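Local coordinates for glycosyl hydrolases family 31 family protein (Aspergillus niger, PDB 6DRU) that hydrolyses terminal alpha-xylosyl linkages, releasing alpha-xylose from the non-reducing terminal glucose of xyloglucan oligosaccharides, at residues 263-268 with 306-311; 136-141 with 205-210; 490-495 with 526-531. One frame throughout, in Å; residues are numbered along the deposited sequence.

Overall arrangement
Contacts 1 and 3 both lie in the TIM-barrel domain, their centres 32 Å apart, whereas contact 2 lies in a separate antiparallel sheet, on the opposite side of the chain's centre from contact 1. Contact 1 joins two neighbouring outer helices, is only partly buried, and has no hydrogen bond between its segments, just a methionine, a valine and an aliphatic stem. Contact 2 is buried; its backbone hydrogen bonds zip two strands together, with charged groups on one face and aromatic rings on the other. Contact 3, also buried, sets a helix start against a turn-rich loop with a single hydrogen bond, a valine pair and two tryptophans. Sugars flank contacts 1 and 3.

Contact 1: 263-268 with 306-311; sequences TEVELL and AQMSAR. With NAG (2-acetamido-2-deoxy-beta-D-glucopyranose), chain C.
Q307, M308 and R311 face V265 and E266 across two consecutive outer helices of the GH31 TIM barrel, 262-274 and 305-316. The short segments run nearly parallel, at 12°, with their axes 9.7 Å apart, as expected of neighbouring helices that each follow a parallel barrel strand. The side chain of Q307 crosses that of E266 at about a right angle, but NE2 stays 4.0 Å from E266 OE2, so the two only pass; that oxygen instead takes a hydrogen bond from Q262, one turn back. M308 carries most of the contact from its own helix. With CG anti to the backbone N (chi1 177°) and chi2 extended, its SD is carried to CB and CG1 of V265, while CG also meets CG of E266. M320 of barrel strand 319-328 and the loop residue W302 touch both V265 and M308, which places the pair between the helices and the outer side of the strands. At R311 the CB lies beside E266, but the guanidinium leads away from it, leaving NE 6.2 Å from OE2. On the far side of helix 262-274, E264 CB rests against a glycan NAG, 3.5 Å from the sugar's O5.

Contact 2: 136-141 with 205-210; sequences SAEFSF and RTRFTA
S140 OG is held between R207 and a water: it accepts from R207 NE at 2.9 Å, with the oxygen 20° out of the guanidinium plane, and donates to the water. The same water donates to the backbone O of E138 at 2.7 Å and receives a weak bond from R207 NH2. E138 comes to R207 over a face, its carboxylate turned 75° from the guanidinium. OE2 is 3.1 Å from NH1, yet no N-H points at it, which makes this a purely electrostatic salt bridge. Over the opposite face, R205 NH1 lies 3.2 Å above the guanidinium centre of R207. R205 is itself engaged by D168 of the second subunit in a salt bridge, so this charged face takes part in the subunit interface. Next to E138 runs T209, the CG2 methyl 3.6 Å from the glutamate CG.

Beneath these side chains, strands 135-142 and 205-213 pair antiparallel within a five-stranded sheet that precedes the TIM barrel in sequence, consistent with the N-terminal beta domain of GH31 enzymes. A137 with A210, F139 with F208 and F141 with T206 form hydrogen-bonded pairs, alternating with the non-hydrogen-bonded E138-T209 and S140-R207. F139 N donates to F208 O at 2.9 Å.

The other face is mostly apolar, with A137, A210 and three phenylalanines. F141, its CG anti to the carbonyl carbon (chi1 -50°), brings CE1 to the edge of the F208 ring, 4.0 Å from CD1. F189 meets both rings, nearly parallel to F208 and edge-to-face with F141, while V216 and Y218 pack on F139.

Contact 3: 490-495 with 526-531; sequences SVWDTL and VWWSGN. With NAG (2-acetamido-2-deoxy-beta-D-glucopyranose), chain E; BGC (beta-D-glucopyranose), chain G.
The N-terminal start of helix 492-508, in the GH31 TIM barrel, is met by a loop built of two overlapping beta turns, type I from V526 to S529 and type II from W528 to N531. S490 and V491 lead into this helix shortly after the proton donor D487, and V491 occupies the N-cap position. S529 OG gives the one hydrogen bond between the segments, to the backbone O of S490 at 2.8 Å. It approaches from 47° above the carbonyl plane rather than along a lone pair, and D523 N in turn donates to this hydroxyl. The CB of S490 points toward the loop and lies against S529 OG and the backbone N of G530, whose positive phi suits the second turn, while the S490 hydroxyl bonds to G518 O.

Beside the hydrogen bond, V491 CG1 lies against CG2 of V526, 3.7 Å away. W492 and W528 complete the apolar seam: CH2 of W528 is 3.7 Å from CD1 of W492, which sits at the edge of the W528 six-membered ring. That ring and the five-membered ring of W492 have centroids 5.5 Å apart and planes at 62°, an oblique pairing. W528 CB lies over one face of W527. The opposite face of W527 receives a bound beta-D-glucopyranose, with O4 over the ring and C3 3.6 Å from CZ2.

Helix 535-548 backs the tryptophans: W492 touches L540 and R543, W527 and W528 touch E536, and the loop itself runs between strand 513-514 and that helix.

Contact 1: 263-268 with 306-311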
loop_
_atom_site.group_PDB
_atom_site.type_symbol
_atom_site.label_atom_id
_atom_site.label_comp_id
_atom_site.label_asym_id
_atom_site.label_seq_id
_atom_site.Cartn_x
_atom_site.Cartn_y
_atom_site.Cartn_z
ATOM N N THR A 263 -50.635 1.042 -19.751
ATOM C CA THR A 263 -51.959 1.652 -19.799
ATOM C C THR A 263 -52.032 2.909 -18.941
ATOM O O THR A 263 -52.739 3.858 -19.298
ATOM C CB THR A 263 -53.012 0.630 -19.357
ATOM O OG1 THR A 263 -53.212 -0.333 -20.399
ATOM C CG2 THR A 263 -54.339 1.304 -19.026
ATOM N N GLU A 264 -51.268 2.966 -17.849
ATOM C CA GLU A 264 -51.225 4.190 -17.054
ATOM C C GLU A 264 -50.598 5.335 -17.840
ATOM O O GLU A 264 -51.038 6.486 -17.730
ATOM C CB GLU A 264 -50.459 3.947 -15.754
ATOM C CG GLU A 264 -50.310 5.185 -14.887
ATOM C CD GLU A 264 -49.648 4.893 -13.556
ATOM O OE1 GLU A 264 -49.572 3.704 -13.175
ATOM O OE2 GLU A 264 -49.219 5.855 -12.883
ATOM N N VAL A 265 -49.574 5.038 -18.643
ATOM C CA VAL A 265 -48.953 6.069 -19.468
ATOM C C VAL A 265 -49.903 6.516 -20.571
ATOM O O VAL A 265 -49.968 7.703 -20.911
ATOM C CB VAL A 265 -47.615 5.561 -20.034
ATOM C CG1 VAL A 265 -47.047 6.547 -21.039
ATOM C CG2 VAL A 265 -46.626 5.325 -18.905
ATOM N N GLU A 266 -50.656 5.579 -21.149
ATOM C CA GLU A 266 -51.581 5.949 -22.214
ATOM C C GLU A 266 -52.749 6.774 -21.682
ATOM O O GLU A 266 -53.229 7.686 -22.365
ATOM C CB GLU A 266 -52.083 4.700 -22.937
ATOM C CG GLU A 266 -51.043 4.056 -23.840
ATOM C CD GLU A 266 -51.510 2.744 -24.436
ATOM O OE1 GLU A 266 -52.354 2.068 -23.811
ATOM O OE2 GLU A 266 -51.038 2.392 -25.539
ATOM N N LEU A 267 -53.218 6.482 -20.463
ATOM C CA LEU A 267 -54.280 7.300 -19.883
ATOM C C LEU A 267 -53.767 8.675 -19.483
ATOM O O LEU A 267 -54.537 9.641 -19.470
ATOM C CB LEU A 267 -54.905 6.596 -18.678
ATOM C CG LEU A 267 -55.556 5.234 -18.927
ATOM C CD1 LEU A 267 -56.099 4.650 -17.630
ATOM C CD2 LEU A 267 -56.647 5.337 -19.983
ATOM N N LEU A 268 -52.480 8.784 -19.153
ATOM C CA LEU A 268 -51.898 10.087 -18.845
ATOM C C LEU A 268 -51.911 10.993 -20.070
ATOM O O LEU A 268 -52.270 12.173 -19.981
ATOM C CB LEU A 268 -50.479 9.904 -18.312
ATOM C CG LEU A 268 -49.678 11.155 -17.958
ATOM C CD1 LEU A 268 -50.330 11.908 -16.813
ATOM C CD2 LEU A 268 -48.273 10.738 -17.584
ATOM N N ALA A 306 -43.866 0.236 -28.742
ATOM C CA ALA A 306 -43.945 1.043 -29.955
ATOM C C ALA A 306 -45.338 1.636 -30.122
ATOM O O ALA A 306 -45.487 2.770 -30.596
ATOM C CB ALA A 306 -43.567 0.207 -31.176
ATOM N N GLN A 307 -46.371 0.885 -29.730
ATOM C CA GLN A 307 -47.732 1.411 -29.755
ATOM C C GLN A 307 -47.954 2.452 -28.669
ATOM O O GLN A 307 -48.700 3.415 -28.881
ATOM C CB GLN A 307 -48.740 0.274 -29.595
ATOM C CG GLN A 307 -50.181 0.689 -29.829
ATOM C CD GLN A 307 -51.167 -0.226 -29.129
ATOM O OE1 GLN A 307 -50.902 -1.412 -28.938
ATOM N NE2 GLN A 307 -52.308 0.327 -28.731
ATOM N N MET A 308 -47.319 2.282 -27.509
ATOM C CA MET A 308 -47.483 3.248 -26.429
ATOM C C MET A 308 -46.893 4.598 -26.814
ATOM O O MET A 308 -47.527 5.642 -26.623
ATOM C CB MET A 308 -46.834 2.723 -25.149
ATOM C CG MET A 308 -46.902 3.694 -23.982
ATOM S SD MET A 308 -45.874 3.191 -22.588
ATOM C CE MET A 308 -44.242 3.307 -23.318
ATOM N N SER A 309 -45.673 4.596 -27.353
ATOM C CA SER A 309 -45.035 5.849 -27.737
ATOM C C SER A 309 -45.787 6.523 -28.877
ATOM O O SER A 309 -45.903 7.755 -28.908
ATOM C CB SER A 309 -43.581 5.592 -28.132
ATOM O OG SER A 309 -43.509 4.901 -29.367
ATOM N N ALA A 310 -46.311 5.735 -29.819
ATOM C CA ALA A 310 -47.060 6.312 -30.929
ATOM C C ALA A 310 -48.385 6.890 -30.454
ATOM O O ALA A 310 -48.817 7.944 -30.935
ATOM C CB ALA A 310 -47.289 5.261 -32.013
ATOM N N ARG A 311 -49.042 6.217 -29.507
ATOM C CA ARG A 311 -50.292 6.740 -28.966
ATOM C C ARG A 311 -50.053 8.015 -28.169
ATOM O O ARG A 311 -50.866 8.946 -28.220
ATOM C CB ARG A 311 -50.975 5.684 -28.098
ATOM C CG ARG A 311 -52.437 5.984 -27.797
ATOM C CD ARG A 311 -53.326 5.727 -29.007
ATOM N NE ARG A 311 -54.691 6.205 -28.796
ATOM C CZ ARG A 311 -55.243 7.213 -29.466
ATOM N NH1 ARG A 311 -54.551 7.851 -30.401
ATOM N NH2 ARG A 311 -56.490 7.581 -29.204
HETATM C C1 NAG C . -51.953 -0.222 -14.892
HETATM C C2 NAG C . -52.544 -1.136 -13.839
HETATM C C3 NAG C . -53.965 -0.824 -13.544
HETATM C C4 NAG C . -54.125 0.650 -13.253
HETATM C C5 NAG C . -53.547 1.457 -14.395
HETATM C C6 NAG C . -53.653 2.934 -14.090
HETATM C C7 NAG C . -51.427 -3.307 -13.687
HETATM C C8 NAG C . -50.525 -2.726 -12.628
HETATM N N2 NAG C . -52.422 -2.485 -14.269
HETATM O O3 NAG C . -54.406 -1.609 -12.461
HETATM O O4 NAG C . -55.492 0.946 -13.098
HETATM O O5 NAG C . -52.191 1.121 -14.548
HETATM O O6 NAG C . -53.051 3.193 -12.841
HETATM O O7 NAG C . -51.296 -4.464 -14.033
#

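Contact 2: 136-141 with 205-210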
loop_
_atom_site.group_PDB
_atom_site.type_symbol
_atom_site.label_atom_id
_atom_site.label_comp_id
_atom_site.label_asym_id
_atom_site.label_seq_id
_atom_site.Cartn_x
_atom_site.Cartn_y
_atom_site.Cartn_z
ATOM N N SER A 136 0.616 9.915 -5.611
ATOM C CA SER A 136 -0.357 10.908 -5.192
ATOM C C SER A 136 0.280 12.290 -5.273
ATOM O O SER A 136 1.483 12.454 -5.050
ATOM C CB SER A 136 -0.857 10.628 -3.773
ATOM O OG SER A 136 -0.073 11.308 -2.809
ATOM N N ALA A 137 -0.534 13.288 -5.608
ATOM C CA ALA A 137 -0.036 14.633 -5.862
ATOM C C ALA A 137 -0.805 15.642 -5.029
ATOM O O ALA A 137 -2.021 15.523 -4.856
ATOM C CB ALA A 137 -0.149 14.996 -7.346
ATOM N N GLU A 138 -0.083 16.634 -4.510
ATOM C CA GLU A 138 -0.666 17.743 -3.765
ATOM C C GLU A 138 -0.042 19.031 -4.283
ATOM O O GLU A 138 1.136 19.297 -4.024
ATOM C CB GLU A 138 -0.427 17.581 -2.262
ATOM C CG GLU A 138 -1.179 16.411 -1.644
ATOM C CD GLU A 138 -0.738 16.112 -0.224
ATOM O OE1 GLU A 138 -0.088 15.064 -0.004
ATOM O OE2 GLU A 138 -1.035 16.925 0.672
ATOM N N PHE A 139 -0.824 19.822 -5.009
ATOM C CA PHE A 139 -0.360 21.074 -5.592
ATOM C C PHE A 139 -1.016 22.244 -4.872
ATOM O O PHE A 139 -2.242 22.282 -4.729
ATOM C CB PHE A 139 -0.657 21.125 -7.092
ATOM C CG PHE A 139 0.412 20.489 -7.940
ATOM C CD1 PHE A 139 0.939 19.252 -7.605
ATOM C CD2 PHE A 139 0.888 21.132 -9.071
ATOM C CE1 PHE A 139 1.924 18.668 -8.382
ATOM C CE2 PHE A 139 1.871 20.551 -9.853
ATOM C CZ PHE A 139 2.391 19.318 -9.507
ATOM N N SER A 140 -0.197 23.191 -4.421
ATOM C CA SER A 140 -0.647 24.300 -3.593
ATOM C C SER A 140 -0.402 25.629 -4.294
ATOM O O SER A 140 0.670 25.858 -4.863
ATOM C CB SER A 140 0.064 24.288 -2.239
ATOM O OG SER A 140 -0.182 23.073 -1.551
ATOM N N PHE A 141 -1.401 26.507 -4.240
ATOM C CA PHE A 141 -1.322 27.836 -4.825
ATOM C C PHE A 141 -1.723 28.866 -3.777
ATOM O O PHE A 141 -2.539 28.589 -2.893
ATOM C CB PHE A 141 -2.228 27.964 -6.059
ATOM C CG PHE A 141 -2.046 26.862 -7.068
ATOM C CD1 PHE A 141 -2.798 25.699 -6.989
ATOM C CD2 PHE A 141 -1.129 26.991 -8.099
ATOM C CE1 PHE A 141 -2.634 24.684 -7.916
ATOM C CE2 PHE A 141 -0.961 25.979 -9.028
ATOM C CZ PHE A 141 -1.714 24.825 -8.937
ATOM N N ARG A 205 -4.250 29.603 1.054
ATOM C CA ARG A 205 -3.710 28.598 0.149
ATOM C C ARG A 205 -4.841 27.860 -0.548
ATOM O O ARG A 205 -5.804 27.441 0.099
ATOM C CB ARG A 205 -2.830 27.589 0.891
ATOM C CG ARG A 205 -2.308 26.479 -0.007
ATOM C CD ARG A 205 -1.467 25.480 0.762
ATOM N NE ARG A 205 -2.279 24.735 1.717
ATOM C CZ ARG A 205 -1.837 23.700 2.422
ATOM N NH1 ARG A 205 -0.583 23.288 2.283
ATOM N NH2 ARG A 205 -2.650 23.078 3.265
ATOM N N THR A 206 -4.716 27.704 -1.862
ATOM C CA THR A 206 -5.595 26.842 -2.638
ATOM C C THR A 206 -4.834 25.570 -2.985
ATOM O O THR A 206 -3.737 25.634 -3.551
ATOM C CB THR A 206 -6.068 27.544 -3.913
ATOM O OG1 THR A 206 -6.815 28.716 -3.563
ATOM C CG2 THR A 206 -6.947 26.615 -4.734
ATOM N N ARG A 207 -5.409 24.417 -2.648
ATOM C CA ARG A 207 -4.723 23.143 -2.813
ATOM C C ARG A 207 -5.626 22.133 -3.506
ATOM O O ARG A 207 -6.777 21.942 -3.104
ATOM C CB ARG A 207 -4.258 22.585 -1.465
ATOM C CG ARG A 207 -3.492 21.284 -1.587
ATOM C CD ARG A 207 -2.994 20.801 -0.241
ATOM N NE ARG A 207 -1.542 20.899 -0.136
ATOM C CZ ARG A 207 -0.830 20.381 0.859
ATOM N NH1 ARG A 207 -1.438 19.724 1.838
ATOM N NH2 ARG A 207 0.489 20.517 0.876
ATOM N N PHE A 208 -5.091 21.484 -4.537
ATOM C CA PHE A 208 -5.740 20.370 -5.212
ATOM C C PHE A 208 -4.899 19.118 -5.020
ATOM O O PHE A 208 -3.665 19.182 -5.040
ATOM C CB PHE A 208 -5.924 20.653 -6.704
ATOM C CG PHE A 208 -6.795 21.838 -6.991
ATOM C CD1 PHE A 208 -6.255 23.113 -7.056
ATOM C CD2 PHE A 208 -8.156 21.681 -7.195
ATOM C CE1 PHE A 208 -7.056 24.210 -7.319
ATOM C CE2 PHE A 208 -8.963 22.772 -7.459
ATOM C CZ PHE A 208 -8.412 24.040 -7.521
ATOM N N THR A 209 -5.565 17.978 -4.837
ATOM C CA THR A 209 -4.878 16.710 -4.636
ATOM C C THR A 209 -5.413 15.664 -5.605
ATOM O O THR A 209 -6.548 15.753 -6.081
ATOM C CB THR A 209 -5.028 16.184 -3.196
ATOM O OG1 THR A 209 -6.383 15.781 -2.966
ATOM C CG2 THR A 209 -4.641 17.255 -2.184
ATOM N N ALA A 210 -4.574 14.671 -5.892
ATOM C CA ALA A 210 -4.939 13.537 -6.731
ATOM C C ALA A 210 -4.521 12.262 -6.016
ATOM O O ALA A 210 -3.347 12.109 -5.660
ATOM C CB ALA A 210 -4.275 13.630 -8.108
HETATM O O HOH W 1 1.695 21.282 -2.215
#

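Contact 3: 490-495 with 526-531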
loop_
_atom_site.group_PDB
_atom_site.type_symbol
_atom_site.label_atom_id
_atom_site.label_comp_id
_atom_site.label_asym_id
_atom_site.label_seq_id
_atom_site.Cartn_x
_atom_site.Cartn_y
_atom_site.Cartn_z
ATOM N N SER A 490 -38.864 17.431 0.292
ATOM C CA SER A 490 -39.964 18.331 -0.061
ATOM C C SER A 490 -40.329 19.199 1.145
ATOM O O SER A 490 -41.349 19.013 1.812
ATOM C CB SER A 490 -41.160 17.535 -0.566
ATOM O OG SER A 490 -40.835 16.814 -1.742
ATOM N N VAL A 491 -39.460 20.172 1.416
ATOM C CA VAL A 491 -39.667 21.156 2.470
ATOM C C VAL A 491 -39.262 22.523 1.933
ATOM O O VAL A 491 -38.672 22.646 0.858
ATOM C CB VAL A 491 -38.877 20.829 3.755
ATOM C CG1 VAL A 491 -39.469 19.617 4.452
ATOM C CG2 VAL A 491 -37.408 20.607 3.434
ATOM N N TRP A 492 -39.587 23.562 2.708
ATOM C CA TRP A 492 -39.353 24.929 2.253
ATOM C C TRP A 492 -37.867 25.249 2.168
ATOM O O TRP A 492 -37.422 25.893 1.211
ATOM C CB TRP A 492 -40.067 25.921 3.170
ATOM C CG TRP A 492 -41.534 25.996 2.916
ATOM C CD1 TRP A 492 -42.526 25.413 3.647
ATOM C CD2 TRP A 492 -42.180 26.690 1.843
ATOM N NE1 TRP A 492 -43.752 25.705 3.098
ATOM C CE2 TRP A 492 -43.566 26.487 1.989
ATOM C CE3 TRP A 492 -41.720 27.468 0.774
ATOM C CZ2 TRP A 492 -44.497 27.032 1.107
ATOM C CZ3 TRP A 492 -42.646 28.005 -0.101
ATOM C CH2 TRP A 492 -44.017 27.786 0.071
ATOM N N ASP A 493 -37.084 24.812 3.158
ATOM C CA ASP A 493 -35.661 25.132 3.168
ATOM C C ASP A 493 -34.950 24.565 1.946
ATOM O O ASP A 493 -34.000 25.177 1.442
ATOM C CB ASP A 493 -35.013 24.610 4.451
ATOM C CG ASP A 493 -33.560 25.028 4.583
ATOM O OD1 ASP A 493 -33.239 26.193 4.265
ATOM O OD2 ASP A 493 -32.737 24.190 5.009
ATOM N N THR A 494 -35.396 23.407 1.454
ATOM C CA THR A 494 -34.756 22.799 0.292
ATOM C C THR A 494 -34.916 23.667 -0.949
ATOM O O THR A 494 -33.980 23.805 -1.745
ATOM C CB THR A 494 -35.332 21.406 0.049
ATOM O OG1 THR A 494 -35.026 20.556 1.160
ATOM C CG2 THR A 494 -34.758 20.804 -1.214
ATOM N N LEU A 495 -36.094 24.265 -1.129
ATOM C CA LEU A 495 -36.316 25.104 -2.302
ATOM C C LEU A 495 -35.350 26.281 -2.337
ATOM O O LEU A 495 -34.913 26.694 -3.417
ATOM C CB LEU A 495 -37.765 25.592 -2.321
ATOM C CG LEU A 495 -38.120 26.747 -3.258
ATOM C CD1 LEU A 495 -38.067 26.293 -4.701
ATOM C CD2 LEU A 495 -39.491 27.301 -2.919
ATOM N N VAL A 526 -41.492 16.408 8.995
ATOM C CA VAL A 526 -42.513 17.381 8.620
ATOM C C VAL A 526 -43.735 16.598 8.158
ATOM O O VAL A 526 -43.701 15.947 7.106
ATOM C CB VAL A 526 -42.014 18.340 7.530
ATOM C CG1 VAL A 526 -43.028 19.436 7.289
ATOM C CG2 VAL A 526 -40.672 18.934 7.925
ATOM N N TRP A 527 -44.818 16.663 8.939
ATOM C CA TRP A 527 -45.935 15.741 8.739
ATOM C C TRP A 527 -46.565 15.900 7.360
ATOM O O TRP A 527 -46.992 14.913 6.750
ATOM C CB TRP A 527 -46.985 15.937 9.836
ATOM C CG TRP A 527 -47.723 17.245 9.762
ATOM C CD1 TRP A 527 -47.396 18.407 10.394
ATOM C CD2 TRP A 527 -48.914 17.518 9.011
ATOM N NE1 TRP A 527 -48.307 19.388 10.085
ATOM C CE2 TRP A 527 -49.249 18.867 9.237
ATOM C CE3 TRP A 527 -49.728 16.754 8.169
ATOM C CZ2 TRP A 527 -50.362 19.469 8.653
ATOM C CZ3 TRP A 527 -50.833 17.352 7.590
ATOM C CH2 TRP A 527 -51.140 18.697 7.834
ATOM N N TRP A 528 -46.627 17.126 6.848
ATOM C CA TRP A 528 -47.285 17.398 5.576
ATOM C C TRP A 528 -46.363 17.248 4.373
ATOM O O TRP A 528 -46.826 17.405 3.238
ATOM C CB TRP A 528 -47.889 18.808 5.580
ATOM C CG TRP A 528 -46.905 19.892 5.909
ATOM C CD1 TRP A 528 -46.718 20.485 7.122
ATOM C CD2 TRP A 528 -45.970 20.508 5.013
ATOM N NE1 TRP A 528 -45.730 21.435 7.039
ATOM C CE2 TRP A 528 -45.254 21.469 5.755
ATOM C CE3 TRP A 528 -45.671 20.344 3.657
ATOM C CZ2 TRP A 528 -44.255 22.257 5.188
ATOM C CZ3 TRP A 528 -44.679 21.129 3.096
ATOM C CH2 TRP A 528 -43.984 22.073 3.860
ATOM N N SER A 529 -45.082 16.956 4.591
ATOM C CA SER A 529 -44.108 16.944 3.507
ATOM C C SER A 529 -44.512 15.963 2.414
ATOM O O SER A 529 -44.719 14.773 2.675
ATOM C CB SER A 529 -42.726 16.588 4.055
ATOM O OG SER A 529 -41.762 16.527 3.018
ATOM N N GLY A 530 -44.628 16.472 1.189
ATOM C CA GLY A 530 -44.909 15.656 0.029
ATOM C C GLY A 530 -46.341 15.200 -0.127
ATOM O O GLY A 530 -46.640 14.484 -1.092
ATOM N N ASN A 531 -47.238 15.582 0.780
ATOM C CA ASN A 531 -48.629 15.145 0.723
ATOM C C ASN A 531 -49.407 16.083 -0.195
ATOM O O ASN A 531 -49.699 17.225 0.175
ATOM C CB ASN A 531 -49.240 15.098 2.120
ATOM C CG ASN A 531 -50.487 14.241 2.178
ATOM O OD1 ASN A 531 -51.307 14.251 1.259
ATOM N ND2 ASN A 531 -50.632 13.482 3.257
HETATM C C1 NAG E . -31.122 28.400 6.826
HETATM C C2 NAG E . -30.227 27.954 7.963
HETATM C C3 NAG E . -30.536 26.577 8.422
HETATM C C4 NAG E . -32.020 26.399 8.656
HETATM C C5 NAG E . -32.799 26.854 7.444
HETATM C C6 NAG E . -34.284 26.745 7.717
HETATM C C7 NAG E . -27.981 28.965 8.085
HETATM C C8 NAG E . -26.540 29.007 7.624
HETATM N N2 NAG E . -28.872 28.007 7.539
HETATM O O3 NAG E . -29.791 26.299 9.586
HETATM O O4 NAG E . -32.292 25.038 8.892
HETATM O O5 NAG E . -32.472 28.191 7.157
HETATM O O6 NAG E . -34.619 27.546 8.828
HETATM O O7 NAG E . -28.377 29.753 8.920
HETATM C C2 BGC G . -53.620 19.405 11.299
HETATM C C3 BGC G . -52.177 19.523 11.777
HETATM C C4 BGC G . -51.808 18.360 12.689
HETATM C C5 BGC G . -52.198 17.028 12.060
HETATM C C6 BGC G . -51.898 15.869 13.004
HETATM C C1 BGC G . -53.901 18.010 10.753
HETATM O O2 BGC G . -53.865 20.377 10.276
HETATM O O3 BGC G . -52.009 20.758 12.484
HETATM O O4 BGC G . -50.397 18.377 12.935
HETATM O O5 BGC G . -53.589 17.039 11.748
HETATM O O6 BGC G . -51.085 14.903 12.330
#